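Local coordinates for exodeoxyribonuclease (Neisseria meningitidis, PDB 4B5F), which probably acts as a metal-dependent AP endonuclease of the ExoA family, cutting the DNA backbone at apurinic or apyrimidinic sites, at residues 7-12 and 32-37; 38-43 and 62-67. All coordinates share one frame; numbering follows the deposited sequence.

Contact 1 (7-12 and 32-37). With nucleotides of chain C.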
loop_
_atom_site.group_PDB
_atom_site.type_symbol
_atom_site.label_atom_id
_atom_site.label_comp_id
_atom_site.label_asym_id
_atom_site.label_seq_id
_atom_site.Cartn_x
_atom_site.Cartn_y
_atom_site.Cartn_z
ATOM N N ALA A 7 -0.697 3.174 4.769
ATOM C CA ALA A 7 -2.041 3.704 4.962
ATOM C C ALA A 7 -2.597 4.401 3.725
ATOM O O ALA A 7 -2.075 5.426 3.290
ATOM C CB ALA A 7 -2.067 4.652 6.153
ATOM N N ASN A 8 -3.658 3.832 3.163
ATOM C CA ASN A 8 -4.442 4.529 2.152
ATOM C C ASN A 8 -5.376 5.500 2.865
ATOM O O ASN A 8 -6.322 5.083 3.533
ATOM C CB ASN A 8 -5.241 3.536 1.306
ATOM C CG ASN A 8 -6.048 4.214 0.215
ATOM O OD1 ASN A 8 -6.668 5.252 0.439
ATOM N ND2 ASN A 8 -6.041 3.629 -0.977
ATOM N N VAL A 9 -5.103 6.793 2.729
ATOM C CA VAL A 9 -5.791 7.803 3.532
ATOM C C VAL A 9 -7.093 8.306 2.913
ATOM O O VAL A 9 -7.805 9.101 3.525
ATOM C CB VAL A 9 -4.870 9.006 3.843
ATOM C CG1 VAL A 9 -3.669 8.553 4.658
ATOM C CG2 VAL A 9 -4.423 9.677 2.556
ATOM N N ASN A 10 -7.402 7.842 1.706
ATOM C CA ASN A 10 -8.625 8.253 1.024
ATOM C C ASN A 10 -8.773 9.773 1.016
ATOM O O ASN A 10 -9.782 10.313 1.471
ATOM C CB ASN A 10 -9.845 7.601 1.685
ATOM C CG ASN A 10 -11.111 7.764 0.867
ATOM O OD1 ASN A 10 -11.058 8.029 -0.332
ATOM N ND2 ASN A 10 -12.260 7.598 1.515
ATOM N N GLY A 11 -7.756 10.458 0.502
ATOM C CA GLY A 11 -7.736 11.909 0.494
ATOM C C GLY A 11 -6.976 12.453 1.688
ATOM O O GLY A 11 -7.494 12.477 2.803
ATOM N N ILE A 12 -5.744 12.891 1.454
ATOM C CA ILE A 12 -4.874 13.331 2.540
ATOM C C ILE A 12 -5.436 14.545 3.279
ATOM O O ILE A 12 -5.279 14.666 4.493
ATOM C CB ILE A 12 -3.444 13.636 2.040
ATOM C CG1 ILE A 12 -2.489 13.808 3.224
ATOM C CG2 ILE A 12 -3.438 14.862 1.136
ATOM C CD1 ILE A 12 -1.050 14.035 2.820
ATOM N N VAL A 32 6.251 5.984 6.985
ATOM C CA VAL A 32 4.824 5.915 6.703
ATOM C C VAL A 32 4.552 6.079 5.209
ATOM O O VAL A 32 4.799 7.138 4.637
ATOM C CB VAL A 32 4.042 6.993 7.478
ATOM C CG1 VAL A 32 2.559 6.918 7.144
ATOM C CG2 VAL A 32 4.266 6.842 8.981
ATOM N N CYS A 33 4.044 5.024 4.583
ATOM C CA CYS A 33 3.698 5.065 3.166
ATOM C C CYS A 33 2.201 5.298 2.995
ATOM O O CYS A 33 1.387 4.500 3.459
ATOM C CB CYS A 33 4.102 3.759 2.481
ATOM S SG CYS A 33 5.862 3.376 2.577
ATOM N N VAL A 34 1.840 6.389 2.327
ATOM C CA VAL A 34 0.433 6.730 2.140
ATOM C C VAL A 34 0.010 6.652 0.675
ATOM O O VAL A 34 0.807 6.914 -0.230
ATOM C CB VAL A 34 0.101 8.135 2.696
ATOM C CG1 VAL A 34 0.387 8.197 4.192
ATOM C CG2 VAL A 34 0.887 9.202 1.955
ATOM N N GLN A 35 -1.249 6.288 0.451
ATOM C CA GLN A 35 -1.797 6.206 -0.898
ATOM C C GLN A 35 -3.089 7.009 -1.016
ATOM O O GLN A 35 -3.742 7.307 -0.013
ATOM C CB GLN A 35 -2.042 4.749 -1.300
ATOM C CG GLN A 35 -0.808 3.865 -1.216
ATOM C CD GLN A 35 -0.537 3.376 0.194
ATOM O OE1 GLN A 35 0.615 3.221 0.601
ATOM N NE2 GLN A 35 -1.600 3.121 0.945
ATOM N N GLU A 36 -3.447 7.355 -2.248
ATOM C CA GLU A 36 -4.626 8.172 -2.523
ATOM C C GLU A 36 -4.561 9.538 -1.849
ATOM O O GLU A 36 -5.403 9.870 -1.014
ATOM C CB GLU A 36 -5.911 7.442 -2.126
ATOM C CG GLU A 36 -6.266 6.280 -3.036
ATOM C CD GLU A 36 -7.628 5.691 -2.727
ATOM O OE1 GLU A 36 -8.401 6.333 -1.986
ATOM O OE2 GLU A 36 -7.926 4.588 -3.228
ATOM N N LEU A 37 -3.558 10.330 -2.218
ATOM C CA LEU A 37 -3.461 11.699 -1.736
ATOM C C LEU A 37 -4.679 12.489 -2.199
ATOM O O LEU A 37 -5.149 13.390 -1.506
ATOM C CB LEU A 37 -2.185 12.365 -2.254
ATOM C CG LEU A 37 -0.850 11.781 -1.790
ATOM C CD1 LEU A 37 0.309 12.562 -2.394
ATOM C CD2 LEU A 37 -0.763 11.778 -0.271
ATOM P P DA C 9 -15.069 11.115 3.195
ATOM O OP1 DA C 9 -14.216 10.522 4.248
ATOM O OP2 DA C 9 -16.150 12.054 3.565
ATOM O "O5'" DA C 9 -14.131 11.845 2.129
ATOM C "C5'" DA C 9 -13.070 11.111 1.540
ATOM C "C4'" DA C 9 -12.598 11.772 0.258
ATOM O "O4'" DA C 9 -13.569 11.539 -0.793
ATOM C "C3'" DA C 9 -12.411 13.283 0.357
ATOM O "O3'" DA C 9 -11.078 13.614 -0.004
ATOM C "C2'" DA C 9 -13.426 13.872 -0.623
ATOM C "C1'" DA C 9 -13.721 12.710 -1.563
ATOM N N9 DA C 9 -15.080 12.718 -2.099
ATOM C C8 DA C 9 -16.235 12.986 -1.419
ATOM N N7 DA C 9 -17.315 12.917 -2.161
ATOM C C5 DA C 9 -16.836 12.576 -3.414
ATOM C C6 DA C 9 -17.479 12.348 -4.647
ATOM N N6 DA C 9 -18.802 12.436 -4.815
ATOM N N1 DA C 9 -16.706 12.026 -5.704
ATOM C C2 DA C 9 -15.383 11.939 -5.533
ATOM N N3 DA C 9 -14.666 12.131 -4.426
ATOM C C4 DA C 9 -15.461 12.450 -3.394
ATOM P P DG C 10 -10.509 15.089 0.277
ATOM O OP1 DG C 10 -9.073 14.966 0.611
ATOM O OP2 DG C 10 -11.425 15.759 1.224
ATOM O "O5'" DG C 10 -10.652 15.817 -1.135
ATOM C "C5'" DG C 10 -10.009 15.252 -2.264
ATOM C "C4'" DG C 10 -10.620 15.794 -3.540
ATOM O "O4'" DG C 10 -11.999 15.358 -3.650
ATOM C "C3'" DG C 10 -10.645 17.318 -3.646
ATOM O "O3'" DG C 10 -9.974 17.708 -4.835
ATOM C "C2'" DG C 10 -12.132 17.663 -3.697
ATOM C "C1'" DG C 10 -12.693 16.391 -4.312
ATOM N N9 DG C 10 -14.129 16.228 -4.128
ATOM C C8 DG C 10 -14.856 16.372 -2.970
ATOM N N7 DG C 10 -16.132 16.160 -3.133
ATOM C C5 DG C 10 -16.258 15.856 -4.485
ATOM C C6 DG C 10 -17.405 15.534 -5.250
ATOM O O6 DG C 10 -18.581 15.450 -4.873
ATOM N N1 DG C 10 -17.083 15.295 -6.584
ATOM C C2 DG C 10 -15.816 15.359 -7.115
ATOM N N2 DG C 10 -15.698 15.098 -8.426
ATOM N N3 DG C 10 -14.735 15.660 -6.408
ATOM C C4 DG C 10 -15.033 15.894 -5.108
#
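Asn8 and Glu36 face each other at the ends of two neighbouring parallel strands, in the active site of this DNase I-like fold. Asn8 ND2 donates to Glu36 OE2 (3.1 Å), nearly straight and in its own amide plane, but it meets the oxygen from above the carboxylate, because the two flat groups stand almost perpendicular. The amide's other end turns an oxygen to an oxygen: Asn8 OD1 and Glu36 OE1 are 3.2 Å apart, both acceptors. Holding CG opposite the backbone N (chi1 -179°), Asn8 brings OD1 round to the chain ahead, where it accepts from Asn10 N at 3.0 Å. This Asx turn leads the backbone out of the strand. Asn10 OD1 comes within 3.6 Å of Glu36 OE1 and receives a hydrogen bond from Lys38 NZ.

Behind these groups the strands are zipped by Ala7 N to Cys33 O, Gln35 N to Ala7 O and Val9 N to Gln35 O. Beyond the strand ends, Glu36 O accepts from Gly11 N (2.9 Å) and Leu37 O from Ile12 N, so the two loops leave the sheet together. Ile12 CD1 lies beside Leu37 CD2 at 3.8 Å, the two side chains pointing the same way, while Gln35 OE1 is bonded to Ser107 of strand 103-109. Gly11, just before helix 12-15, presents its CA to DG10 OP1 of chain C at 3.3 Å.

Asn10 and Glu36 bind magnesium or manganese in this protein, as does Asp246, and Asn8 is a predicted ligand. Asn8 OD1 and Asn10 OD1 both converge on Glu36 OE1 although all three are acceptors, which is consistent with a site that favours a divalent cation.

Contact 2 (38-43 and 62-67). With nucleotides of chain B; nucleotides of chain C.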
loop_
_atom_site.group_PDB
_atom_site.type_symbol
_atom_site.label_atom_id
_atom_site.label_comp_id
_atom_site.label_asym_id
_atom_site.label_seq_id
_atom_site.Cartn_x
_atom_site.Cartn_y
_atom_site.Cartn_z
ATOM N N LYS A 38 -5.187 12.130 -3.375
ATOM C CA LYS A 38 -6.284 12.854 -4.006
ATOM C C LYS A 38 -6.011 14.350 -3.996
ATOM O O LYS A 38 -6.902 15.164 -3.747
ATOM C CB LYS A 38 -7.618 12.526 -3.333
ATOM C CG LYS A 38 -8.045 11.082 -3.533
ATOM C CD LYS A 38 -9.445 10.824 -3.007
ATOM C CE LYS A 38 -9.843 9.376 -3.230
ATOM N NZ LYS A 38 -11.225 9.096 -2.759
ATOM N N ALA A 39 -4.760 14.698 -4.275
ATOM C CA ALA A 39 -4.325 16.085 -4.293
ATOM C C ALA A 39 -3.020 16.208 -5.067
ATOM O O ALA A 39 -2.279 15.237 -5.212
ATOM C CB ALA A 39 -4.148 16.599 -2.875
ATOM N N GLN A 40 -2.747 17.407 -5.569
ATOM C CA GLN A 40 -1.483 17.683 -6.237
ATOM C C GLN A 40 -0.591 18.495 -5.307
ATOM O O GLN A 40 -1.049 18.979 -4.270
ATOM C CB GLN A 40 -1.725 18.418 -7.555
ATOM C CG GLN A 40 -2.550 17.613 -8.548
ATOM C CD GLN A 40 -2.914 18.403 -9.790
ATOM O OE1 GLN A 40 -3.121 19.615 -9.731
ATOM N NE2 GLN A 40 -2.992 17.717 -10.926
ATOM N N GLU A 41 0.680 18.638 -5.668
ATOM C CA GLU A 41 1.647 19.305 -4.800
ATOM C C GLU A 41 1.156 20.667 -4.311
ATOM O O GLU A 41 1.345 21.019 -3.146
ATOM C CB GLU A 41 3.004 19.448 -5.497
ATOM C CG GLU A 41 4.053 20.166 -4.658
ATOM C CD GLU A 41 5.447 20.073 -5.248
ATOM O OE1 GLU A 41 5.829 18.977 -5.711
ATOM O OE2 GLU A 41 6.163 21.097 -5.249
ATOM N N ALA A 42 0.519 21.423 -5.199
ATOM C CA ALA A 42 0.034 22.757 -4.859
ATOM C C ALA A 42 -1.044 22.717 -3.779
ATOM O O ALA A 42 -1.235 23.686 -3.043
ATOM C CB ALA A 42 -0.482 23.466 -6.103
ATOM N N ASP A 43 -1.746 21.591 -3.687
ATOM C CA ASP A 43 -2.839 21.441 -2.731
ATOM C C ASP A 43 -2.335 20.971 -1.371
ATOM O O ASP A 43 -3.049 21.052 -0.372
ATOM C CB ASP A 43 -3.874 20.451 -3.266
ATOM C CG ASP A 43 -4.330 20.788 -4.670
ATOM O OD1 ASP A 43 -4.482 21.990 -4.974
ATOM O OD2 ASP A 43 -4.530 19.852 -5.472
ATOM N N GLU A 62 -1.711 13.610 -12.708
ATOM C CA GLU A 62 -1.906 14.781 -13.553
ATOM C C GLU A 62 -3.332 15.306 -13.423
ATOM O O GLU A 62 -3.582 16.500 -13.584
ATOM C CB GLU A 62 -1.585 14.451 -15.011
ATOM C CG GLU A 62 -0.130 14.068 -15.244
ATOM C CD GLU A 62 0.180 13.780 -16.700
ATOM O OE1 GLU A 62 -0.768 13.668 -17.506
ATOM O OE2 GLU A 62 1.376 13.669 -17.040
ATOM N N LYS A 63 -4.265 14.406 -13.130
ATOM C CA LYS A 63 -5.649 14.792 -12.900
ATOM C C LYS A 63 -5.843 15.209 -11.447
ATOM O O LYS A 63 -5.264 14.615 -10.538
ATOM C CB LYS A 63 -6.598 13.648 -13.262
ATOM C CG LYS A 63 -6.587 13.290 -14.740
ATOM C CD LYS A 63 -7.652 12.257 -15.079
ATOM C CE LYS A 63 -7.406 10.942 -14.358
ATOM N NZ LYS A 63 -8.403 9.908 -14.746
ATOM N N ARG A 64 -6.658 16.237 -11.236
ATOM C CA ARG A 64 -6.874 16.790 -9.903
ATOM C C ARG A 64 -7.707 15.863 -9.020
ATOM O O ARG A 64 -8.586 15.151 -9.504
ATOM C CB ARG A 64 -7.547 18.159 -10.003
ATOM C CG ARG A 64 -6.772 19.163 -10.844
ATOM C CD ARG A 64 -7.578 20.433 -11.067
ATOM N NE ARG A 64 -6.835 21.418 -11.847
ATOM C CZ ARG A 64 -7.292 22.629 -12.149
ATOM N NH1 ARG A 64 -8.494 23.012 -11.731
ATOM N NH2 ARG A 64 -6.548 23.462 -12.864
ATOM N N GLY A 65 -7.417 15.879 -7.722
ATOM C CA GLY A 65 -8.157 15.092 -6.750
ATOM C C GLY A 65 -8.205 13.612 -7.075
ATOM O O GLY A 65 -9.239 12.966 -6.903
ATOM N N TYR A 66 -7.082 13.070 -7.534
ATOM C CA TYR A 66 -7.031 11.680 -7.975
ATOM C C TYR A 66 -5.725 10.991 -7.591
ATOM O O TYR A 66 -4.641 11.539 -7.792
ATOM C CB TYR A 66 -7.236 11.605 -9.490
ATOM C CG TYR A 66 -7.278 10.199 -10.044
ATOM C CD1 TYR A 66 -8.297 9.324 -9.691
ATOM C CD2 TYR A 66 -6.309 9.753 -10.934
ATOM C CE1 TYR A 66 -8.345 8.040 -10.200
ATOM C CE2 TYR A 66 -6.349 8.468 -11.449
ATOM C CZ TYR A 66 -7.369 7.617 -11.078
ATOM O OH TYR A 66 -7.417 6.340 -11.586
ATOM N N SER A 67 -5.842 9.791 -7.031
ATOM C CA SER A 67 -4.685 8.944 -6.749
ATOM C C SER A 67 -3.595 9.681 -5.973
ATOM O O SER A 67 -3.886 10.507 -5.109
ATOM C CB SER A 67 -4.120 8.378 -8.057
ATOM O OG SER A 67 -3.146 7.377 -7.814
ATOM P P DA B 4 -12.582 9.863 -14.523
ATOM O OP1 DA B 4 -11.210 10.314 -14.839
ATOM O OP2 DA B 4 -13.402 9.207 -15.566
ATOM O "O5'" DA B 4 -12.524 8.877 -13.265
ATOM C "C5'" DA B 4 -11.766 9.269 -12.132
ATOM C "C4'" DA B 4 -12.104 8.433 -10.912
ATOM O "O4'" DA B 4 -13.378 8.835 -10.361
ATOM C "C3'" DA B 4 -12.220 6.929 -11.142
ATOM O "O3'" DA B 4 -11.042 6.325 -10.633
ATOM C "C2'" DA B 4 -13.468 6.510 -10.358
ATOM C "C1'" DA B 4 -13.815 7.764 -9.559
ATOM N N9 DA B 4 -15.238 7.946 -9.287
ATOM C C8 DA B 4 -16.261 7.969 -10.193
ATOM N N7 DA B 4 -17.441 8.156 -9.650
ATOM C C5 DA B 4 -17.173 8.267 -8.296
ATOM C C6 DA B 4 -18.001 8.475 -7.174
ATOM N N6 DA B 4 -19.327 8.615 -7.250
ATOM N N1 DA B 4 -17.407 8.534 -5.964
ATOM C C2 DA B 4 -16.079 8.395 -5.886
ATOM N N3 DA B 4 -15.200 8.196 -6.866
ATOM C C4 DA B 4 -15.818 8.141 -8.055
ATOM P P DC C 11 -9.877 19.259 -5.243
ATOM O OP1 DC C 11 -8.464 19.559 -5.561
ATOM O OP2 DC C 11 -10.574 20.052 -4.206
ATOM O "O5'" DC C 11 -10.738 19.345 -6.584
ATOM C "C5'" DC C 11 -10.361 18.567 -7.714
ATOM C "C4'" DC C 11 -11.421 18.657 -8.793
ATOM O "O4'" DC C 11 -12.610 17.956 -8.357
ATOM C "C3'" DC C 11 -11.892 20.072 -9.101
ATOM O "O3'" DC C 11 -11.061 20.651 -10.100
ATOM C "C2'" DC C 11 -13.316 19.857 -9.609
ATOM C "C1'" DC C 11 -13.755 18.562 -8.926
ATOM N N1 DC C 11 -14.773 18.749 -7.848
ATOM C C2 DC C 11 -16.132 18.638 -8.160
ATOM O O2 DC C 11 -16.463 18.392 -9.326
ATOM N N3 DC C 11 -17.049 18.806 -7.175
ATOM C C4 DC C 11 -16.650 19.071 -5.930
ATOM N N4 DC C 11 -17.590 19.227 -4.991
ATOM C C5 DC C 11 -15.268 19.187 -5.592
ATOM C C6 DC C 11 -14.373 19.019 -6.571
ATOM P P DG C 10 -10.509 15.089 0.277
ATOM O OP1 DG C 10 -9.073 14.966 0.611
ATOM O OP2 DG C 10 -11.425 15.759 1.224
ATOM O "O5'" DG C 10 -10.652 15.817 -1.135
ATOM C "C5'" DG C 10 -10.009 15.252 -2.264
ATOM C "C4'" DG C 10 -10.620 15.794 -3.540
ATOM O "O4'" DG C 10 -11.999 15.358 -3.650
ATOM C "C3'" DG C 10 -10.645 17.318 -3.646
ATOM O "O3'" DG C 10 -9.974 17.708 -4.835
ATOM C "C2'" DG C 10 -12.132 17.663 -3.697
ATOM C "C1'" DG C 10 -12.693 16.391 -4.312
ATOM N N9 DG C 10 -14.129 16.228 -4.128
ATOM C C8 DG C 10 -14.856 16.372 -2.970
ATOM N N7 DG C 10 -16.132 16.160 -3.133
ATOM C C5 DG C 10 -16.258 15.856 -4.485
ATOM C C6 DG C 10 -17.405 15.534 -5.250
ATOM O O6 DG C 10 -18.581 15.450 -4.873
ATOM N N1 DG C 10 -17.083 15.295 -6.584
ATOM C C2 DG C 10 -15.816 15.359 -7.115
ATOM N N2 DG C 10 -15.698 15.098 -8.426
ATOM N N3 DG C 10 -14.735 15.660 -6.408
ATOM C C4 DG C 10 -15.033 15.894 -5.108
HETATM O O HOH W 1 -2.293 12.842 -6.862
HETATM O O HOH W 2 -6.401 18.243 -6.788
#
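Gln40 holds CG opposite its carbonyl carbon (chi1 -62°) and runs on extended, which carries its amide across Arg64, with OE1 3.8 Å from Arg64 CG and the amide and guanidinium planes strongly inclined. Its NE2 is hydrogen-bonded to Ala61 O. The two segments are loops at the strand ends of the DNase I-like fold, and together they form part of the surface that grips the bound DNA.

One backbone hydrogen bond and a CA-H...O contact join them. Lys38 N donates to Ser67 O (2.7 Å), while Lys38 O receives the CA-H of Gly65 at 3.3 Å and also a hydrogen bond from Arg13. Gly65, with positive phi (55°) and no side chain, passes its CA within 3.7 Å of O3' of DG10 of chain C. Further along the chain Gln40 and Asp43 close their own turn, Asp43 OD2 accepting from Gln40 N and Asp43 N donating to Gln40 O.

Asp43 OD2 also accepts a hydrogen bond from a water that in turn accepts from Gly65 N and donates to OP1 of DC11 of chain C; this water joins both loops to one phosphate. Arg64 presents the edge of its guanidinium to O3' of the same nucleotide.

Tyr66 reaches the other strand, its ring lying between Lys63 NZ, toward the rim of one face, and Ser67 CB on the opposite face. Its CE1 edge meets O3' of DA4 of chain B at 3.2 Å, and its OH is hydrogen-bonded to a phosphate. Bent at its third torsion, Lys63 brings NZ to OP1 of DA4 of chain B, 2.8 Å away.

In the fold
Contact 1 closes before contact 2 opens along the chain, and 32-37 runs straight into 38-43, so one strand end serves both. Their centres lie about 12 Å apart on the same side of the chain's centre. Contact 1 sits inside the mixed sheet, where strands 2-8 and 31-35 run parallel; contact 2 is made by the loops that follow strand 31-35 and precede strand 69-73, its neighbour in the sheet. The two meet directly where Lys38 CB packs on Gly11 CA and Leu37 CB on Ser67 O. The buried metal-binding end of the sheet is thereby continuous with the outer loops that hold the DNA.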